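Local coordinates for regulatory protein YycH-like domain-containing protein (Eubacterium rectale, PDB 5COZ), which is of unknown function but is probably an exported, lipid-anchored protein related to the YycH family of regulatory proteins, at residues 57-62 with 317-322; 61-66 with 308-313; 121-126 with 258-263; 225-230 with 300-305; 233-238 with 304-309. One frame throughout, in Å; residues are numbered along the deposited sequence. Where two conformers were deposited one is given.

All five contacts reach the mixed sheet that holds strands 58-66, 295-311 and 314-330, contact 3 only through the start of strand 262-272. Contacts 1 and 2 share Ser61 and Gly62, centres about 14 Å apart, and follow strand 58-66. Contacts 4 and 5 share Glu304 and Tyr305, centres about 11 Å apart, and bring loop 225-230 and helix 232-235 onto strand 295-311. Contact 3, about 22 Å from contact 1 between centres, pairs two strands of the antiparallel nine-strand sheet before its segment 258-263 runs on into strand 262-272. Along the chain contacts 3, 4 and 5 are nested inside contact 1, and contact 3 crosses contacts 4 and 5, so strands 58-66 and 314-330 bracket the segments joining the two sheets.

Contact 1: residues 57-62 with 317-322; sequences YYVKSG and IKPVWV
A chi1 of 178° at Val59 swings CG1 away from the backbone N and onto the ring of Pro319, while the chi1 of -69° at Ser61 places OG beside its own backbone N and near Pro319 CD. Both belong to an antiparallel pairing of strands 58-66 and 314-330 in the mixed sheet. The short segments 58-62 and 317-322 run 141° apart, well off strict antiparallel, and between them the only bridged pair is Gly62 with Ile317, a hydrogen-bonded one. Gly62 N donates to Ile317 O at 2.9 Å, in the carbonyl plane. The return bond from Ile317 N to Gly62 O is nearly straight at hydrogen, yet its donor stands above the carbonyl plane. Ser61 CA adds a CH...O contact of 3.3 Å to Ile317 O, so that carbonyl meets both a backbone N-H and a CA-H. Beyond this pair side chains carry the contact: Val59 CG1 rests on the Pro319 ring, 3.7 Å from CB, the two side chains pointing oppositely as they pass, and Ser61 OG, which hydrogen-bonds Tyr350 OH, lies 3.8 Å from Lys318 CG. Tyr305 packs on Val59 and Ile317. At the paired end, Ile317 CG2 is 3.4 Å from Gly62 C.

Contact 2: residues 61-66 with 308-313; sequences SGKVKA and FADKNE
Lys63 NZ and Asp310 OD2 form a salt bridge of 2.8 Å in which the ammonium meets the oxygen from above the carboxylate plane, 57° out of it. The lysine chain runs roughly perpendicular to that of the aspartate. A bend at chi2 (-81°) turns the lysine chain toward the acid, and its CE comes within 3.6 Å of the same OD2. Lys63 NZ has a second anionic partner in Asp316 OD1, so two carboxylates share one ammonium, which probably helps to keep all three charged. The other bond is a backbone one: Ala66 N donates to Glu313 O at 2.9 Å and 170° at hydrogen, with the donor nearly in line with the carbonyl. Lys65 CA supports the same oxygen through a CH...O contact of 3.5 Å. Packing is slight beyond this, with Ala66 CB 4.3 Å from Glu313 CB. Asp310 and Lys311 stand opposite the single residue Thr314, a classic beta bulge close to the turn between strands 295-311 and 314-330. The contact therefore ties this turn to the end of strand 58-66, which is flanked in the mixed sheet by strand 262-272 and by strand 314-330, its partner at Gly62 and Ile317.

Contact 3: residues 121-126 with 258-263; sequences RNDSAL and IPPLYD
Ala125 and Ile258 face each other as an antiparallel hydrogen-bonded pair, CA to CA 5.1 Å. Ile258 N donates to Ala125 O at 2.8 Å, almost straight (174°) and in the carbonyl plane. The reverse bond, Ala125 N to Ile258 O, is weak at 3.3 Å. Ser124 CA adds a CH...O contact to Ile258 O, 3.5 Å long. On the face carrying the paired side chains, Ala125 CB approaches Ile258 CD1 at 4.0 Å. Ile258 has chi1 -53°, which sets CG1 beside its backbone N and lets CD1 reach the alanine methyl. Leu79 and Leu83 of helix 73-87 touch both residues from this face. Two residues further along, the pairing gives way to proline packing: Asp123 O sits over the Pro260 ring, 3.4 Å from CG. Behind it the 121-124 turn is braced from within. Arg121 NH1 makes a salt bridge of 2.8 Å with Asp123 OD1, though its hydrogen-bond geometry is weak, and Arg121 N donates to Ser124 O. That turn leads from strand 116-120 into 125-128, and Pro259 and Pro260 carry the partner chain toward strand 262-272. The whole is an antiparallel pairing of two inner strands of the nine-strand sheet, covered on one face by a helix.

Contact 4: residues 225-230 with 300-305; sequences YSRCPE and EISLEY
A buried salt-bridge network joins the loop 225-230 to strand 295-311 through Arg227, Glu300 and Glu304. Glu300 is extended (chi1 179°), carrying its carboxylate out to the guanidinium. Arg227 grips it end-on: NH1 reaches Glu300 OE2 at 2.7 Å, and NH2 meets the syn lone pair of OE1 at 3.2 Å, the guanidinium and carboxylate planes lying 42° apart. NH1 also donates to Glu304 OE2 at 2.9 Å, with the oxygen near the guanidinium plane. Glu304 OE1 takes the backbone N of Arg227 at 2.8 Å, nearly straight (171°) and from above the carboxylate plane, so one carboxylate spans the arginine's main chain and side chain. Ser302 OG donates to the anti lone pair of Glu304 OE2. Alongside, Ser226 N bonds to Tyr305 O, and Ser226 OG accepts from Cys228 N in an ST turn. Arg227 also meets Glu188 through NH2 and Phe217 in a cation-pi contact. With three acidic groups around one buried guanidinium, the arginine probably stays charged and stabilises the carboxylates as anions.

Contact 5: residues 233-238 with 304-309; sequences ALTGYA and EYMLFA
Leu234 and Met306, present as selenomethionine, open the apolar contacts: Leu234 CD2 lies 3.7 Å from the selenium of Met306, the two side chains approaching nearly perpendicular. The other branch, Leu234 CD1, reaches Phe308 CE1 at 4.1 Å. Chi1 near 180° at Leu234 sends its branches out toward the strand. Tyr237 lies along the strand, its OH 3.7 Å from Leu307 CB and its CD1 by the methyl of Ala309.

Carbonyl oxygens meet both rings at the edge: Leu234 O is 3.4 Å from Phe308 CD1, and Leu307 O lies near the plane of Tyr237, close to CE1.

The one direct hydrogen bond between the segments runs from Ala309 N to Thr235 O at 2.8 Å, 162° at hydrogen; Phe308 CA adds a CH...O contact to the same oxygen. A water donates to Leu307 O at 2.9 Å and has a weak link to Tyr237 OH. Within the turn, Thr235 OG1 accepts from Tyr237 N, an ST turn, and also bonds Asn239.

Gly236 is the first residue to leave the helix, with positive phi (89°), and Gly236 O lies 3.8 Å from Ala309 CB. Helix 232-235 and its exit lie against strand 295-311, which pairs with strand 314-330, while Tyr237 also reaches Tyr262 on strand 262-272.

Contact 1: residues 57-62 with 317-322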
# COMPACT_ATOMS: atom_id res chain seq x y z
N TYR A 57 -0.49 16.72 15.33
CA TYR A 57 -1.50 17.08 14.34
C TYR A 57 -1.05 18.24 13.45
O TYR A 57 -1.79 18.64 12.55
CB TYR A 57 -2.82 17.44 15.03
CG TYR A 57 -3.54 16.28 15.69
CD1 TYR A 57 -4.17 15.30 14.93
CD2 TYR A 57 -3.64 16.20 17.07
CE1 TYR A 57 -4.93 14.29 15.53
CE2 TYR A 57 -4.38 15.20 17.69
CZ TYR A 57 -5.03 14.24 16.91
OH TYR A 57 -5.81 13.28 17.51
N TYR A 58 0.15 18.82 13.69
CA TYR A 58 0.64 19.90 12.84
C TYR A 58 1.43 19.28 11.71
O TYR A 58 2.47 18.63 11.95
CB TYR A 58 1.52 20.85 13.65
CG TYR A 58 0.68 21.78 14.48
CD1 TYR A 58 0.16 21.38 15.71
CD2 TYR A 58 0.36 23.05 14.02
CE1 TYR A 58 -0.62 22.24 16.48
CE2 TYR A 58 -0.42 23.92 14.78
CZ TYR A 58 -0.91 23.51 16.01
OH TYR A 58 -1.71 24.36 16.73
N VAL A 59 0.90 19.39 10.48
CA VAL A 59 1.44 18.68 9.33
C VAL A 59 1.74 19.63 8.21
O VAL A 59 0.95 20.54 7.90
CB VAL A 59 0.42 17.60 8.86
CG1 VAL A 59 0.90 16.84 7.62
CG2 VAL A 59 0.11 16.62 9.98
N LYS A 60 2.91 19.44 7.60
CA LYS A 60 3.34 20.22 6.45
C LYS A 60 2.70 19.76 5.17
O LYS A 60 2.47 18.58 4.97
CB LYS A 60 4.86 20.03 6.21
CG LYS A 60 5.74 20.53 7.33
CD LYS A 60 7.17 20.03 7.02
CE LYS A 60 8.20 20.63 7.94
NZ LYS A 60 8.44 22.07 7.59
N SER A 61 2.41 20.72 4.29
CA SER A 61 2.16 20.49 2.88
C SER A 61 3.39 20.92 2.16
O SER A 61 4.17 21.73 2.67
CB SER A 61 0.95 21.28 2.39
OG SER A 61 -0.21 20.75 2.99
N GLY A 62 3.58 20.42 0.95
CA GLY A 62 4.78 20.83 0.23
C GLY A 62 4.74 20.47 -1.23
O GLY A 62 3.68 20.23 -1.82
N ILE A 317 2.11 17.88 -2.27
CA ILE A 317 1.93 16.80 -1.30
C ILE A 317 1.12 17.37 -0.14
O ILE A 317 1.53 18.39 0.43
CB ILE A 317 3.27 16.16 -0.87
CG1 ILE A 317 3.05 14.99 0.10
CG2 ILE A 317 4.33 17.17 -0.32
CD1 ILE A 317 4.29 14.12 0.33
N LYS A 318 -0.07 16.78 0.14
CA LYS A 318 -0.94 17.36 1.16
C LYS A 318 -1.51 16.24 1.99
O LYS A 318 -1.79 15.16 1.44
CB LYS A 318 -2.09 18.16 0.51
CG LYS A 318 -1.58 19.35 -0.32
CD LYS A 318 -2.72 20.18 -0.92
CE LYS A 318 -3.42 21.01 0.14
NZ LYS A 318 -4.62 21.72 -0.40
N PRO A 319 -1.74 16.46 3.29
CA PRO A 319 -2.29 15.37 4.10
C PRO A 319 -3.77 15.18 3.86
O PRO A 319 -4.54 16.15 3.69
CB PRO A 319 -2.05 15.84 5.55
CG PRO A 319 -2.10 17.37 5.45
CD PRO A 319 -1.44 17.66 4.11
N VAL A 320 -4.17 13.92 3.90
CA VAL A 320 -5.56 13.51 3.77
C VAL A 320 -5.89 12.49 4.84
O VAL A 320 -5.01 11.74 5.30
CB VAL A 320 -5.88 12.93 2.34
CG1 VAL A 320 -5.74 14.00 1.28
CG2 VAL A 320 -5.03 11.70 2.00
N TRP A 321 -7.17 12.42 5.22
CA TRP A 321 -7.72 11.32 5.99
C TRP A 321 -8.46 10.41 5.02
O TRP A 321 -9.34 10.90 4.29
CB TRP A 321 -8.68 11.81 7.08
CG TRP A 321 -8.01 12.40 8.28
CD1 TRP A 321 -8.02 13.71 8.66
CD2 TRP A 321 -7.35 11.67 9.33
NE1 TRP A 321 -7.38 13.85 9.88
CE2 TRP A 321 -6.99 12.62 10.32
CE3 TRP A 321 -7.03 10.32 9.52
CZ2 TRP A 321 -6.32 12.25 11.50
CZ3 TRP A 321 -6.38 9.95 10.70
CH2 TRP A 321 -6.02 10.91 11.67
N VAL A 322 -8.07 9.13 4.95
CA VAL A 322 -8.71 8.17 4.06
C VAL A 322 -9.55 7.24 4.91
O VAL A 322 -9.06 6.74 5.93
CB VAL A 322 -7.68 7.36 3.23
CG1 VAL A 322 -8.42 6.51 2.19
CG2 VAL A 322 -6.70 8.30 2.53

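Contact 2: residues 61-66 with 308-313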
# COMPACT_ATOMS: atom_id res chain seq x y z
N SER A 61 2.41 20.72 4.29
CA SER A 61 2.16 20.49 2.88
C SER A 61 3.39 20.92 2.16
O SER A 61 4.17 21.73 2.67
CB SER A 61 0.95 21.28 2.39
OG SER A 61 -0.21 20.75 2.99
N GLY A 62 3.58 20.42 0.95
CA GLY A 62 4.78 20.83 0.23
C GLY A 62 4.74 20.47 -1.23
O GLY A 62 3.68 20.23 -1.82
N LYS A 63 5.92 20.56 -1.83
CA LYS A 63 6.16 20.16 -3.21
C LYS A 63 7.18 19.06 -3.17
O LYS A 63 8.14 19.14 -2.39
CB LYS A 63 6.71 21.32 -4.05
CG LYS A 63 5.86 22.57 -4.12
CD LYS A 63 4.76 22.45 -5.12
CE LYS A 63 4.15 23.82 -5.38
NZ LYS A 63 2.91 23.65 -6.18
N VAL A 64 6.99 18.05 -4.02
CA VAL A 64 7.96 16.96 -4.18
C VAL A 64 8.24 16.77 -5.64
O VAL A 64 7.42 17.15 -6.48
CB VAL A 64 7.47 15.60 -3.57
CG1 VAL A 64 7.20 15.70 -2.07
CG2 VAL A 64 6.23 15.08 -4.32
N LYS A 65 9.36 16.14 -5.96
CA LYS A 65 9.70 15.78 -7.32
C LYS A 65 9.71 14.29 -7.42
O LYS A 65 10.19 13.62 -6.52
CB LYS A 65 11.10 16.33 -7.69
CG LYS A 65 11.11 17.78 -8.11
CD LYS A 65 12.46 18.15 -8.72
CE LYS A 65 12.46 19.54 -9.31
NZ LYS A 65 12.62 20.60 -8.27
N ALA A 66 9.25 13.77 -8.54
CA ALA A 66 9.34 12.34 -8.78
C ALA A 66 10.80 11.90 -8.82
O ALA A 66 11.64 12.63 -9.37
CB ALA A 66 8.68 12.01 -10.12
N PHE A 308 -0.61 15.40 -5.74
CA PHE A 308 -1.42 16.00 -6.79
C PHE A 308 -0.49 16.52 -7.86
O PHE A 308 0.37 17.37 -7.56
CB PHE A 308 -2.29 17.14 -6.20
CG PHE A 308 -3.24 16.70 -5.11
CD1 PHE A 308 -4.50 16.21 -5.42
CD2 PHE A 308 -2.84 16.71 -3.78
CE1 PHE A 308 -5.38 15.81 -4.42
CE2 PHE A 308 -3.71 16.31 -2.78
CZ PHE A 308 -4.98 15.87 -3.10
N ALA A 309 -0.66 16.03 -9.09
CA ALA A 309 0.23 16.49 -10.17
C ALA A 309 0.22 18.01 -10.30
O ALA A 309 -0.83 18.66 -10.17
CB ALA A 309 -0.18 15.85 -11.49
N ASP A 310 1.42 18.60 -10.46
CA ASP A 310 1.52 20.05 -10.56
C ASP A 310 1.99 20.39 -11.97
O ASP A 310 1.17 20.75 -12.81
CB ASP A 310 2.44 20.61 -9.45
CG ASP A 310 2.62 22.13 -9.43
OD1 ASP A 310 1.85 22.83 -10.12
OD2 ASP A 310 3.50 22.60 -8.70
N LYS A 311 3.30 20.27 -12.24
CA LYS A 311 3.94 20.54 -13.53
C LYS A 311 5.33 19.98 -13.50
O LYS A 311 5.90 19.85 -12.43
CB LYS A 311 3.97 22.06 -13.85
CG LYS A 311 4.76 22.90 -12.85
CD LYS A 311 4.94 24.34 -13.34
CE LYS A 311 3.88 25.28 -12.82
NZ LYS A 311 4.16 26.69 -13.21
N ASN A 312 5.97 19.73 -14.66
CA ASN A 312 7.39 19.33 -14.75
C ASN A 312 7.87 18.29 -13.69
O ASN A 312 8.90 18.49 -13.03
CB ASN A 312 8.28 20.59 -14.68
CG ASN A 312 7.93 21.65 -15.69
OD1 ASN A 312 7.76 21.38 -16.89
ND2 ASN A 312 7.78 22.88 -15.23
N GLU A 313 7.13 17.17 -13.56
CA GLU A 313 7.42 16.03 -12.65
C GLU A 313 7.42 16.44 -11.15
O GLU A 313 7.88 15.67 -10.30
CB GLU A 313 8.72 15.26 -12.99
CG GLU A 313 9.12 15.15 -14.46
CD GLU A 313 8.08 14.70 -15.47
OE1 GLU A 313 7.40 13.68 -15.21
OE2 GLU A 313 7.96 15.35 -16.53

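Contact 3: residues 121-126 with 258-263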
# COMPACT_ATOMS: atom_id res chain seq x y z
N ARG A 121 12.27 0.85 -14.39
CA ARG A 121 11.67 1.87 -15.26
C ARG A 121 11.78 3.23 -14.55
O ARG A 121 12.35 3.31 -13.45
CB ARG A 121 10.18 1.52 -15.52
CG ARG A 121 9.90 0.35 -16.44
CD ARG A 121 8.40 0.10 -16.58
NE ARG A 121 7.74 1.09 -17.43
CZ ARG A 121 7.04 2.13 -16.98
NH1 ARG A 121 6.88 2.32 -15.67
NH2 ARG A 121 6.48 2.98 -17.83
N ASN A 122 11.16 4.28 -15.10
CA ASN A 122 11.25 5.58 -14.43
C ASN A 122 10.59 5.61 -13.05
O ASN A 122 11.12 6.25 -12.14
CB ASN A 122 10.65 6.69 -15.33
CG ASN A 122 9.23 6.41 -15.77
OD1 ASN A 122 8.93 5.38 -16.37
ND2 ASN A 122 8.31 7.32 -15.49
N ASP A 123 9.45 4.91 -12.86
CA ASP A 123 8.71 5.01 -11.61
C ASP A 123 8.39 3.67 -10.98
O ASP A 123 7.45 3.56 -10.19
CB ASP A 123 7.39 5.77 -11.85
CG ASP A 123 6.44 5.06 -12.80
OD1 ASP A 123 6.87 4.11 -13.50
OD2 ASP A 123 5.26 5.47 -12.88
N SER A 124 9.18 2.63 -11.33
CA SER A 124 8.97 1.32 -10.74
C SER A 124 10.22 0.48 -10.90
O SER A 124 10.99 0.70 -11.82
CB SER A 124 7.77 0.61 -11.37
OG SER A 124 7.99 0.30 -12.73
N ALA A 125 10.41 -0.44 -9.97
CA ALA A 125 11.52 -1.37 -10.03
C ALA A 125 11.02 -2.68 -9.49
O ALA A 125 10.29 -2.70 -8.48
CB ALA A 125 12.74 -0.87 -9.27
N LEU A 126 11.34 -3.77 -10.18
CA LEU A 126 10.89 -5.08 -9.73
C LEU A 126 12.01 -6.09 -9.83
O LEU A 126 12.56 -6.28 -10.92
CB LEU A 126 9.69 -5.55 -10.59
CG LEU A 126 9.15 -6.98 -10.32
CD1 LEU A 126 8.54 -7.08 -8.91
CD2 LEU A 126 8.10 -7.39 -11.35
N ILE A 258 9.22 -1.97 -5.98
CA ILE A 258 9.35 -0.61 -5.49
C ILE A 258 8.36 0.26 -6.22
O ILE A 258 8.37 0.30 -7.45
CB ILE A 258 10.78 -0.08 -5.69
CG1 ILE A 258 11.85 -1.05 -5.08
CG2 ILE A 258 10.94 1.35 -5.10
CD1 ILE A 258 13.30 -0.55 -5.32
N PRO A 259 7.49 0.95 -5.47
CA PRO A 259 6.52 1.85 -6.09
C PRO A 259 7.15 3.19 -6.45
O PRO A 259 8.31 3.45 -6.07
CB PRO A 259 5.49 2.03 -4.96
CG PRO A 259 6.34 2.06 -3.71
CD PRO A 259 7.44 1.02 -3.99
N PRO A 260 6.40 4.11 -7.07
CA PRO A 260 6.96 5.46 -7.31
C PRO A 260 7.39 6.13 -6.02
O PRO A 260 6.69 6.05 -4.99
CB PRO A 260 5.80 6.22 -7.94
CG PRO A 260 4.94 5.13 -8.57
CD PRO A 260 5.01 4.02 -7.56
N LEU A 261 8.57 6.80 -6.08
CA LEU A 261 9.13 7.49 -4.93
C LEU A 261 9.30 8.94 -5.26
O LEU A 261 9.27 9.32 -6.44
CB LEU A 261 10.45 6.89 -4.43
CG LEU A 261 10.41 5.42 -3.99
CD1 LEU A 261 11.83 4.95 -3.60
CD2 LEU A 261 9.42 5.22 -2.81
N TYR A 262 9.38 9.77 -4.21
CA TYR A 262 9.37 11.21 -4.34
C TYR A 262 10.40 11.85 -3.45
O TYR A 262 10.73 11.31 -2.39
CB TYR A 262 7.97 11.75 -3.97
CG TYR A 262 6.89 11.12 -4.83
CD1 TYR A 262 6.59 11.63 -6.09
CD2 TYR A 262 6.23 9.96 -4.41
CE1 TYR A 262 5.65 11.00 -6.91
CE2 TYR A 262 5.33 9.30 -5.25
CZ TYR A 262 5.02 9.85 -6.49
OH TYR A 262 4.09 9.26 -7.33
N ASP A 263 10.94 12.99 -3.90
CA ASP A 263 11.95 13.74 -3.15
C ASP A 263 11.34 15.07 -2.71
O ASP A 263 10.89 15.85 -3.54
CB ASP A 263 13.22 13.98 -4.00
CG ASP A 263 14.40 14.53 -3.23
OD1 ASP A 263 14.61 14.10 -2.11
OD2 ASP A 263 15.09 15.43 -3.75

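Contact 4: residues 225-230 with 300-305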
# COMPACT_ATOMS: atom_id res chain seq x y z
N TYR A 225 2.96 7.99 1.82
CA TYR A 225 2.25 8.42 0.63
C TYR A 225 1.00 7.55 0.48
O TYR A 225 0.95 6.40 0.96
CB TYR A 225 3.10 8.33 -0.66
CG TYR A 225 4.49 8.87 -0.51
CD1 TYR A 225 4.71 10.22 -0.29
CD2 TYR A 225 5.59 8.04 -0.65
CE1 TYR A 225 6.01 10.73 -0.12
CE2 TYR A 225 6.88 8.52 -0.48
CZ TYR A 225 7.07 9.86 -0.18
OH TYR A 225 8.35 10.32 -0.08
N SER A 226 0.01 8.11 -0.17
CA SER A 226 -1.32 7.54 -0.28
C SER A 226 -1.34 6.07 -0.72
O SER A 226 -0.67 5.68 -1.69
CB SER A 226 -2.13 8.39 -1.25
OG SER A 226 -3.34 7.78 -1.61
N ARG A 227 -2.16 5.29 0.01
CA ARG A 227 -2.43 3.88 -0.27
C ARG A 227 -3.77 3.73 -1.01
O ARG A 227 -4.27 2.62 -1.14
CB ARG A 227 -2.44 3.08 1.03
CG ARG A 227 -1.02 3.00 1.62
CD ARG A 227 -1.07 2.82 3.13
NE ARG A 227 -1.68 1.58 3.59
CZ ARG A 227 -2.76 1.51 4.38
NH1 ARG A 227 -3.48 2.60 4.63
NH2 ARG A 227 -3.15 0.35 4.88
N CYS A 228 -4.31 4.84 -1.52
CA CYS A 228 -5.53 4.82 -2.28
C CYS A 228 -5.32 4.16 -3.63
O CYS A 228 -4.30 4.36 -4.28
CB CYS A 228 -6.04 6.25 -2.49
SG CYS A 228 -6.72 7.00 -1.01
N PRO A 229 -6.38 3.54 -4.15
CA PRO A 229 -6.36 3.10 -5.56
C PRO A 229 -6.18 4.28 -6.53
O PRO A 229 -6.40 5.45 -6.18
CB PRO A 229 -7.79 2.56 -5.76
CG PRO A 229 -8.19 2.09 -4.38
CD PRO A 229 -7.63 3.17 -3.47
N GLU A 230 -5.84 3.95 -7.79
CA GLU A 230 -5.74 4.95 -8.85
C GLU A 230 -7.03 5.78 -8.91
O GLU A 230 -8.14 5.22 -8.97
CB GLU A 230 -5.49 4.26 -10.19
CG GLU A 230 -5.33 5.24 -11.34
CD GLU A 230 -5.13 4.59 -12.70
OE1 GLU A 230 -4.62 3.45 -12.74
OE2 GLU A 230 -5.42 5.24 -13.72
N GLU A 300 -10.92 0.90 7.96
CA GLU A 300 -9.68 1.59 8.30
C GLU A 300 -9.86 3.10 8.15
O GLU A 300 -10.50 3.57 7.20
CB GLU A 300 -8.55 1.10 7.37
CG GLU A 300 -7.23 1.78 7.63
CD GLU A 300 -6.06 1.34 6.76
OE1 GLU A 300 -6.13 0.28 6.11
OE2 GLU A 300 -5.05 2.07 6.79
N ILE A 301 -9.24 3.86 9.08
CA ILE A 301 -9.15 5.31 8.97
C ILE A 301 -7.65 5.59 9.03
O ILE A 301 -6.98 5.16 9.98
CB ILE A 301 -9.94 6.06 10.05
CG1 ILE A 301 -11.41 5.65 10.03
CG2 ILE A 301 -9.74 7.60 9.90
CD1 ILE A 301 -12.19 6.20 11.31
N SER A 302 -7.12 6.30 8.03
CA SER A 302 -5.68 6.44 7.88
C SER A 302 -5.28 7.83 7.48
O SER A 302 -5.87 8.41 6.56
CB SER A 302 -5.23 5.45 6.79
OG SER A 302 -3.83 5.52 6.52
N LEU A 303 -4.23 8.37 8.12
CA LEU A 303 -3.63 9.66 7.79
C LEU A 303 -2.57 9.40 6.73
O LEU A 303 -1.64 8.62 6.99
CB LEU A 303 -3.03 10.31 9.05
CG LEU A 303 -2.21 11.56 8.82
CD1 LEU A 303 -3.09 12.69 8.19
CD2 LEU A 303 -1.60 12.02 10.17
N GLU A 304 -2.70 10.03 5.56
CA GLU A 304 -1.77 9.76 4.47
C GLU A 304 -1.40 11.04 3.77
O GLU A 304 -2.07 12.05 3.92
CB GLU A 304 -2.38 8.75 3.46
CG GLU A 304 -2.87 7.49 4.16
CD GLU A 304 -3.43 6.40 3.27
OE1 GLU A 304 -3.54 6.63 2.04
OE2 GLU A 304 -3.87 5.35 3.81
N TYR A 305 -0.34 10.98 2.95
CA TYR A 305 0.04 12.11 2.12
C TYR A 305 -0.38 11.82 0.69
O TYR A 305 0.15 10.90 0.06
CB TYR A 305 1.57 12.32 2.16
CG TYR A 305 2.06 13.34 3.16
CD1 TYR A 305 1.51 14.62 3.22
CD2 TYR A 305 3.14 13.07 3.99
CE1 TYR A 305 2.03 15.60 4.07
CE2 TYR A 305 3.68 14.04 4.84
CZ TYR A 305 3.12 15.31 4.86
OH TYR A 305 3.67 16.27 5.68

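Contact 5: residues 233-238 with 304-309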
# COMPACT_ATOMS: atom_id res chain seq x y z
N ALA A 233 -8.82 11.43 -11.64
CA ALA A 233 -9.58 12.68 -11.58
C ALA A 233 -9.18 13.50 -10.35
O ALA A 233 -9.14 14.73 -10.41
CB ALA A 233 -11.07 12.39 -11.54
N LEU A 234 -8.89 12.81 -9.25
CA LEU A 234 -8.55 13.51 -8.02
C LEU A 234 -7.07 13.92 -7.98
O LEU A 234 -6.77 15.05 -7.61
CB LEU A 234 -8.85 12.57 -6.85
CG LEU A 234 -8.55 13.09 -5.43
CD1 LEU A 234 -9.21 14.45 -5.16
CD2 LEU A 234 -8.95 12.06 -4.42
N THR A 235 -6.17 13.01 -8.38
CA THR A 235 -4.72 13.29 -8.23
C THR A 235 -4.09 13.97 -9.43
O THR A 235 -2.99 14.51 -9.30
CB THR A 235 -3.96 11.99 -7.98
OG1 THR A 235 -4.03 11.21 -9.19
CG2 THR A 235 -4.53 11.17 -6.80
N GLY A 236 -4.74 13.87 -10.58
CA GLY A 236 -4.20 14.47 -11.79
C GLY A 236 -3.27 13.56 -12.57
O GLY A 236 -2.74 13.98 -13.59
N TYR A 237 -3.00 12.33 -12.09
CA TYR A 237 -2.11 11.43 -12.81
C TYR A 237 -2.49 10.00 -12.47
O TYR A 237 -3.43 9.79 -11.67
CB TYR A 237 -0.63 11.73 -12.45
CG TYR A 237 -0.21 11.28 -11.06
CD1 TYR A 237 -0.64 11.96 -9.92
CD2 TYR A 237 0.64 10.19 -10.89
CE1 TYR A 237 -0.27 11.54 -8.64
CE2 TYR A 237 1.04 9.77 -9.61
CZ TYR A 237 0.58 10.45 -8.50
OH TYR A 237 0.92 10.03 -7.24
N ALA A 238 -1.86 9.00 -13.13
CA ALA A 238 -2.15 7.61 -12.85
C ALA A 238 -1.46 7.20 -11.56
O ALA A 238 -0.40 6.55 -11.58
CB ALA A 238 -1.72 6.73 -14.03
N GLU A 304 -2.70 10.03 5.56
CA GLU A 304 -1.77 9.76 4.47
C GLU A 304 -1.40 11.04 3.77
O GLU A 304 -2.07 12.05 3.92
CB GLU A 304 -2.38 8.75 3.46
CG GLU A 304 -2.87 7.49 4.16
CD GLU A 304 -3.43 6.40 3.27
OE1 GLU A 304 -3.54 6.63 2.04
OE2 GLU A 304 -3.87 5.35 3.81
N TYR A 305 -0.34 10.98 2.95
CA TYR A 305 0.04 12.11 2.12
C TYR A 305 -0.38 11.82 0.69
O TYR A 305 0.15 10.90 0.06
CB TYR A 305 1.57 12.32 2.16
CG TYR A 305 2.06 13.34 3.16
CD1 TYR A 305 1.51 14.62 3.22
CD2 TYR A 305 3.14 13.07 3.99
CE1 TYR A 305 2.03 15.60 4.07
CE2 TYR A 305 3.68 14.04 4.84
CZ TYR A 305 3.12 15.31 4.86
OH TYR A 305 3.67 16.27 5.68
N MSE A 306 -1.28 12.65 0.17
CA MSE A 306 -1.72 12.47 -1.22
C MSE A 306 -0.89 13.39 -2.12
O MSE A 306 -0.58 14.52 -1.74
CB MSE A 306 -3.21 12.78 -1.37
CG MSE A 306 -3.69 12.53 -2.79
SE MSE A 306 -5.62 12.41 -2.88
CE MSE A 306 -5.82 10.61 -2.28
N LEU A 307 -0.54 12.86 -3.29
CA LEU A 307 0.16 13.63 -4.29
C LEU A 307 -0.77 14.11 -5.37
O LEU A 307 -1.62 13.35 -5.86
CB LEU A 307 1.26 12.84 -4.93
CG LEU A 307 2.38 12.40 -4.02
CD1 LEU A 307 3.47 12.08 -4.82
CD2 LEU A 307 2.90 13.52 -3.17
N PHE A 308 -0.61 15.40 -5.74
CA PHE A 308 -1.42 16.00 -6.79
C PHE A 308 -0.49 16.52 -7.86
O PHE A 308 0.37 17.37 -7.56
CB PHE A 308 -2.29 17.14 -6.20
CG PHE A 308 -3.24 16.70 -5.11
CD1 PHE A 308 -4.50 16.21 -5.42
CD2 PHE A 308 -2.84 16.71 -3.78
CE1 PHE A 308 -5.38 15.81 -4.42
CE2 PHE A 308 -3.71 16.31 -2.78
CZ PHE A 308 -4.98 15.87 -3.10
N ALA A 309 -0.66 16.03 -9.09
CA ALA A 309 0.23 16.49 -10.17
C ALA A 309 0.22 18.01 -10.30
O ALA A 309 -0.83 18.66 -10.17
CB ALA A 309 -0.18 15.85 -11.49
O HOH W 1 -1.67 10.59 -4.99